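Local coordinates for protein putative hydrolase (Shewanella frigidimarina, PDB 3LHO) that probably acts as an iron-dependent dioxygenase of the 2-oxoadipate dioxygenase/decarboxylase family, carrying nickel at its metal site in this crystal, at residues F47-F61 with I116-I130. Sequence-based numbering, arbitrary orientation.
Sequences FNIAKVNLSVLAKHF and IDQVDIAATTADNFI. With SO4 (sulfate ion), chain C.
Lys51 and Ile121 mark the closest backbone approach (CA to CA 6.5 Å), widening to 7.8 Å between His60 CA and Asp127 CA, as 116-130, mostly loop from the end of helix 106-116 to the 3-10 turn starting at Phe129, with type I turns at Ile116-Val119 and Ala126-Phe129, runs beside the 3-10 turn and helix of 47-61. Bent at chi3 (-60°), Lys51 lays its aliphatic chain past Val119 and donates from NZ to Val119 O (2.7 Å), in the carbonyl plane, and to Ile116 O (3.1 Å), which Val119 N reaches from the opposite face. With an alanine at Lys51, both carbonyls would probably lose their donor from across the contact and a gap open beside Val119. Ile116 CG2 touches both Ile49 CG2 and Val52 CG2. Farther along, His60 NE2 donates to Thr124 O (2.9 Å, 159°), nearly in the ring plane, while Ile130 CG2 lies over a ring face, 4.0 Å from His60 CG. Between these anchors one water links Lys51 O to Thr124 OG1; another, held by Val56 O, shares Thr124 O with His60 NE2. Leu57 CD1 meets the edge of the Phe129 ring at CE2 (3.8 Å). The contact thus fastens the loop following helix 106-116 onto the turn after strand 39-47 and onto helix 54-62, whose Leu57 and Phe61 rest on that strand, while Ile130 reaches helix 6-20.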
loop_
_atom_site.group_PDB
_atom_site.type_symbol
_atom_site.label_atom_id
_atom_site.label_comp_id
_atom_site.label_asym_id
_atom_site.label_seq_id
_atom_site.Cartn_x
_atom_site.Cartn_y
_atom_site.Cartn_z
ATOM N N PHE A 47 10.930 3.837 -5.653
ATOM C CA PHE A 47 12.377 3.952 -5.363
ATOM C C PHE A 47 12.807 5.398 -5.279
ATOM O O PHE A 47 12.167 6.263 -5.863
ATOM C CB PHE A 47 13.180 3.288 -6.483
ATOM C CG PHE A 47 12.819 1.854 -6.728
ATOM C CD1 PHE A 47 13.235 0.873 -5.887
ATOM C CD2 PHE A 47 12.066 1.495 -7.830
ATOM C CE1 PHE A 47 12.919 -0.454 -6.115
ATOM C CE2 PHE A 47 11.747 0.183 -8.058
ATOM C CZ PHE A 47 12.166 -0.793 -7.189
ATOM N N ASN A 48 13.924 5.682 -4.596
ATOM C CA ASN A 48 14.435 7.053 -4.517
ATOM C C ASN A 48 15.212 7.505 -5.798
ATOM O O ASN A 48 16.323 8.058 -5.752
ATOM C CB ASN A 48 15.286 7.203 -3.249
ATOM C CG ASN A 48 16.587 6.461 -3.370
ATOM O OD1 ASN A 48 16.711 5.517 -4.179
ATOM N ND2 ASN A 48 17.578 6.917 -2.647
ATOM N N ILE A 49 14.610 7.256 -6.953
ATOM C CA ILE A 49 15.164 7.632 -8.254
ATOM C C ILE A 49 14.267 8.834 -8.673
ATOM O O ILE A 49 13.021 8.731 -8.621
ATOM C CB ILE A 49 15.067 6.452 -9.258
ATOM C CG1 ILE A 49 16.035 5.319 -8.851
ATOM C CG2 ILE A 49 15.349 6.910 -10.697
ATOM C CD1 ILE A 49 15.951 4.045 -9.622
ATOM N N ALA A 50 14.899 9.961 -9.023
ATOM C CA ALA A 50 14.224 11.261 -9.212
ATOM C C ALA A 50 12.948 11.138 -10.039
ATOM O O ALA A 50 11.855 11.656 -9.696
ATOM C CB ALA A 50 15.217 12.289 -9.883
ATOM N N LYS A 51 13.070 10.442 -11.133
ATOM C CA LYS A 51 11.934 10.307 -12.047
ATOM C C LYS A 51 10.636 9.812 -11.357
ATOM O O LYS A 51 9.506 10.135 -11.793
ATOM C CB LYS A 51 12.272 9.325 -13.166
ATOM C CG LYS A 51 11.312 9.463 -14.368
ATOM C CD LYS A 51 11.477 8.374 -15.470
ATOM C CE LYS A 51 12.836 8.334 -16.107
ATOM N NZ LYS A 51 12.921 7.244 -17.142
ATOM N N VAL A 52 10.776 9.004 -10.308
ATOM C CA VAL A 52 9.629 8.299 -9.709
ATOM C C VAL A 52 9.655 8.363 -8.184
ATOM O O VAL A 52 9.020 7.567 -7.537
ATOM C CB VAL A 52 9.563 6.785 -10.139
ATOM C CG1 VAL A 52 9.349 6.637 -11.620
ATOM C CG2 VAL A 52 10.800 6.019 -9.756
ATOM N N ASN A 53 10.330 9.349 -7.618
ATOM C CA ASN A 53 10.566 9.355 -6.171
ATOM C C ASN A 53 9.302 9.665 -5.344
ATOM O O ASN A 53 8.234 9.871 -5.887
ATOM C CB ASN A 53 11.765 10.250 -5.831
ATOM C CG ASN A 53 11.495 11.689 -5.970
ATOM O OD1 ASN A 53 10.335 12.135 -6.009
ATOM N ND2 ASN A 53 12.569 12.479 -5.978
ATOM N N LEU A 54 9.436 9.591 -4.031
ATOM C CA LEU A 54 8.323 9.816 -3.120
ATOM C C LEU A 54 7.509 11.092 -3.532
ATOM O O LEU A 54 6.279 11.034 -3.653
ATOM C CB LEU A 54 8.874 9.905 -1.675
ATOM C CG LEU A 54 7.895 9.579 -0.547
ATOM C CD1 LEU A 54 8.660 9.424 0.743
ATOM C CD2 LEU A 54 6.829 10.677 -0.450
ATOM N N SER A 55 8.229 12.170 -3.861
ATOM C CA SER A 55 7.654 13.485 -4.098
ATOM C C SER A 55 6.829 13.428 -5.378
ATOM O O SER A 55 5.805 14.063 -5.454
ATOM C CB SER A 55 8.731 14.542 -4.209
ATOM O OG SER A 55 9.408 14.602 -2.937
ATOM N N VAL A 56 7.283 12.627 -6.334
ATOM C CA VAL A 56 6.530 12.510 -7.608
ATOM C C VAL A 56 5.145 11.853 -7.404
ATOM O O VAL A 56 4.103 12.296 -7.994
ATOM C CB VAL A 56 7.338 11.706 -8.604
ATOM C CG1 VAL A 56 6.528 11.425 -9.861
ATOM C CG2 VAL A 56 8.620 12.473 -8.952
ATOM N N LEU A 57 5.117 10.775 -6.620
ATOM C CA LEU A 57 3.869 10.108 -6.299
ATOM C C LEU A 57 3.014 11.025 -5.449
ATOM O O LEU A 57 1.813 11.095 -5.639
ATOM C CB LEU A 57 4.099 8.786 -5.554
ATOM C CG LEU A 57 4.412 7.541 -6.429
ATOM C CD1 LEU A 57 5.769 7.587 -7.134
ATOM C CD2 LEU A 57 4.287 6.257 -5.619
ATOM N N ALA A 58 3.622 11.696 -4.474
ATOM C CA ALA A 58 2.878 12.547 -3.539
ATOM C C ALA A 58 2.104 13.685 -4.225
ATOM O O ALA A 58 1.022 14.067 -3.752
ATOM C CB ALA A 58 3.825 13.112 -2.444
ATOM N N LYS A 59 2.622 14.171 -5.357
ATOM C CA LYS A 59 1.987 15.280 -6.081
ATOM C C LYS A 59 0.585 14.920 -6.559
ATOM O O LYS A 59 -0.265 15.800 -6.737
ATOM C CB LYS A 59 2.838 15.746 -7.274
ATOM C CG LYS A 59 3.956 16.698 -6.923
ATOM C CD LYS A 59 3.429 18.102 -6.656
ATOM C CE LYS A 59 4.583 19.055 -6.387
ATOM N NZ LYS A 59 4.082 20.342 -5.803
ATOM N N HIS A 60 0.343 13.633 -6.785
ATOM C CA HIS A 60 -1.006 13.167 -7.167
ATOM C C HIS A 60 -1.994 13.403 -6.053
ATOM O O HIS A 60 -3.183 13.451 -6.286
ATOM C CB HIS A 60 -0.989 11.704 -7.631
ATOM C CG HIS A 60 -0.274 11.528 -8.925
ATOM N ND1 HIS A 60 -0.941 11.429 -10.132
ATOM C CD2 HIS A 60 1.048 11.528 -9.223
ATOM C CE1 HIS A 60 -0.057 11.368 -11.111
ATOM N NE2 HIS A 60 1.153 11.434 -10.596
ATOM N N PHE A 61 -1.489 13.571 -4.827
ATOM C CA PHE A 61 -2.370 13.789 -3.682
ATOM C C PHE A 61 -2.331 15.250 -3.185
ATOM O O PHE A 61 -3.380 15.827 -2.846
ATOM C CB PHE A 61 -1.992 12.808 -2.602
ATOM C CG PHE A 61 -2.127 11.363 -3.010
ATOM C CD1 PHE A 61 -1.076 10.686 -3.613
ATOM C CD2 PHE A 61 -3.329 10.706 -2.840
ATOM C CE1 PHE A 61 -1.201 9.374 -3.997
ATOM C CE2 PHE A 61 -3.484 9.394 -3.210
ATOM C CZ PHE A 61 -2.438 8.714 -3.804
ATOM N N ILE A 116 13.572 1.436 -14.140
ATOM C CA ILE A 116 13.036 2.806 -14.095
ATOM C C ILE A 116 13.433 3.618 -15.323
ATOM O O ILE A 116 12.711 4.504 -15.717
ATOM C CB ILE A 116 13.425 3.514 -12.807
ATOM C CG1 ILE A 116 12.914 2.701 -11.584
ATOM C CG2 ILE A 116 12.878 4.966 -12.783
ATOM C CD1 ILE A 116 11.416 2.468 -11.610
ATOM N N ASP A 117 14.557 3.270 -15.966
ATOM C CA ASP A 117 14.947 3.905 -17.213
ATOM C C ASP A 117 13.869 3.665 -18.215
ATOM O O ASP A 117 13.718 4.440 -19.145
ATOM C CB ASP A 117 16.252 3.340 -17.782
ATOM C CG ASP A 117 17.466 3.849 -17.077
ATOM O OD1 ASP A 117 17.344 4.765 -16.246
ATOM O OD2 ASP A 117 18.545 3.273 -17.326
ATOM N N GLN A 118 13.097 2.605 -18.067
ATOM C CA GLN A 118 12.041 2.349 -19.078
ATOM C C GLN A 118 10.743 3.132 -18.882
ATOM O O GLN A 118 9.871 3.151 -19.788
ATOM C CB GLN A 118 11.737 0.860 -19.157
ATOM C CG GLN A 118 12.914 0.019 -19.641
ATOM C CD GLN A 118 12.692 -1.475 -19.414
ATOM O OE1 GLN A 118 11.819 -2.083 -20.034
ATOM N NE2 GLN A 118 13.499 -2.081 -18.530
ATOM N N VAL A 119 10.594 3.755 -17.716
ATOM C CA VAL A 119 9.442 4.608 -17.421
ATOM C C VAL A 119 9.531 5.923 -18.227
ATOM O O VAL A 119 10.484 6.688 -18.094
ATOM C CB VAL A 119 9.358 4.959 -15.929
ATOM C CG1 VAL A 119 8.168 5.931 -15.665
ATOM C CG2 VAL A 119 9.250 3.683 -15.057
ATOM N N ASP A 120 8.546 6.152 -19.086
ATOM C CA ASP A 120 8.376 7.453 -19.713
ATOM C C ASP A 120 8.057 8.543 -18.706
ATOM O O ASP A 120 7.045 8.477 -17.981
ATOM C CB ASP A 120 7.244 7.370 -20.744
ATOM C CG ASP A 120 7.042 8.674 -21.506
ATOM O OD1 ASP A 120 7.781 9.657 -21.277
ATOM O OD2 ASP A 120 6.128 8.698 -22.346
ATOM N N ILE A 121 8.908 9.563 -18.652
ATOM C CA ILE A 121 8.742 10.637 -17.650
ATOM C C ILE A 121 7.351 11.264 -17.790
ATOM O O ILE A 121 6.728 11.657 -16.817
ATOM C CB ILE A 121 9.844 11.718 -17.729
ATOM C CG1 ILE A 121 9.738 12.662 -16.517
ATOM C CG2 ILE A 121 9.796 12.501 -19.129
ATOM C CD1 ILE A 121 10.922 13.545 -16.296
ATOM N N ALA A 122 6.842 11.318 -19.020
ATOM C CA ALA A 122 5.532 11.889 -19.235
ATOM C C ALA A 122 4.399 11.117 -18.552
ATOM O O ALA A 122 3.383 11.699 -18.225
ATOM C CB ALA A 122 5.279 12.036 -20.703
ATOM N N ALA A 123 4.590 9.822 -18.332
ATOM C CA ALA A 123 3.595 8.989 -17.705
ATOM C C ALA A 123 3.398 9.397 -16.247
ATOM O O ALA A 123 2.320 9.176 -15.684
ATOM C CB ALA A 123 4.018 7.449 -17.784
ATOM N N THR A 124 4.428 10.018 -15.656
ATOM C CA THR A 124 4.433 10.256 -14.220
ATOM C C THR A 124 3.511 11.401 -13.825
ATOM O O THR A 124 3.201 11.552 -12.636
ATOM C CB THR A 124 5.832 10.536 -13.661
ATOM O OG1 THR A 124 6.328 11.744 -14.224
ATOM C CG2 THR A 124 6.809 9.386 -13.955
ATOM N N THR A 125 3.066 12.187 -14.812
ATOM C CA THR A 125 2.109 13.256 -14.550
ATOM C C THR A 125 0.690 12.968 -15.091
ATOM O O THR A 125 -0.207 13.815 -14.978
ATOM C CB THR A 125 2.613 14.618 -15.080
ATOM O OG1 THR A 125 1.706 15.632 -14.627
ATOM C CG2 THR A 125 2.788 14.647 -16.691
ATOM N N ALA A 126 0.466 11.768 -15.629
ATOM C CA ALA A 126 -0.856 11.390 -16.143
ATOM C C ALA A 126 -1.689 10.944 -14.957
ATOM O O ALA A 126 -1.141 10.509 -13.930
ATOM C CB ALA A 126 -0.755 10.237 -17.174
ATOM N N ASP A 127 -3.006 11.005 -15.122
ATOM C CA ASP A 127 -3.903 10.713 -14.006
ATOM C C ASP A 127 -3.835 9.302 -13.500
ATOM O O ASP A 127 -4.244 9.060 -12.371
ATOM C CB ASP A 127 -5.378 11.073 -14.307
ATOM C CG ASP A 127 -5.985 10.299 -15.498
ATOM O OD1 ASP A 127 -5.293 9.586 -16.260
ATOM O OD2 ASP A 127 -7.201 10.428 -15.669
ATOM N N ASN A 128 -3.405 8.361 -14.340
ATOM C CA ASN A 128 -3.413 6.968 -13.967
ATOM C C ASN A 128 -2.099 6.514 -13.412
ATOM O O ASN A 128 -1.936 5.304 -13.185
ATOM C CB ASN A 128 -3.818 6.060 -15.146
ATOM C CG ASN A 128 -2.770 6.019 -16.240
ATOM O OD1 ASN A 128 -2.082 6.999 -16.482
ATOM N ND2 ASN A 128 -2.610 4.869 -16.862
ATOM N N PHE A 129 -1.152 7.436 -13.179
ATOM C CA PHE A 129 0.190 6.969 -12.839
ATOM C C PHE A 129 0.252 6.061 -11.600
ATOM O O PHE A 129 0.960 5.047 -11.608
ATOM C CB PHE A 129 1.205 8.109 -12.690
ATOM C CG PHE A 129 2.612 7.600 -12.287
ATOM C CD1 PHE A 129 3.328 6.783 -13.162
ATOM C CD2 PHE A 129 3.143 7.855 -11.040
ATOM C CE1 PHE A 129 4.524 6.287 -12.851
ATOM C CE2 PHE A 129 4.368 7.369 -10.707
ATOM C CZ PHE A 129 5.069 6.562 -11.586
ATOM N N ILE A 130 -0.459 6.391 -10.528
ATOM C CA ILE A 130 -0.307 5.590 -9.308
ATOM C C ILE A 130 -0.996 4.198 -9.416
ATOM O O ILE A 130 -0.824 3.360 -8.566
ATOM C CB ILE A 130 -0.757 6.357 -8.038
ATOM C CG1 ILE A 130 -2.256 6.565 -8.035
ATOM C CG2 ILE A 130 0.055 7.727 -7.831
ATOM C CD1 ILE A 130 -2.779 7.081 -6.666
HETATM S S SO4 C . 18.378 9.970 -10.166
HETATM O O1 SO4 C . 17.507 10.479 -11.224
HETATM O O2 SO4 C . 17.659 9.850 -8.890
HETATM O O3 SO4 C . 18.922 8.680 -10.600
HETATM O O4 SO4 C . 19.447 10.946 -9.951
HETATM O O HOH W 1 8.763 12.535 -12.876
HETATM O O HOH W 2 3.876 13.705 -10.438
HETATM O O HOH W 3 -3.876 11.765 -10.453
#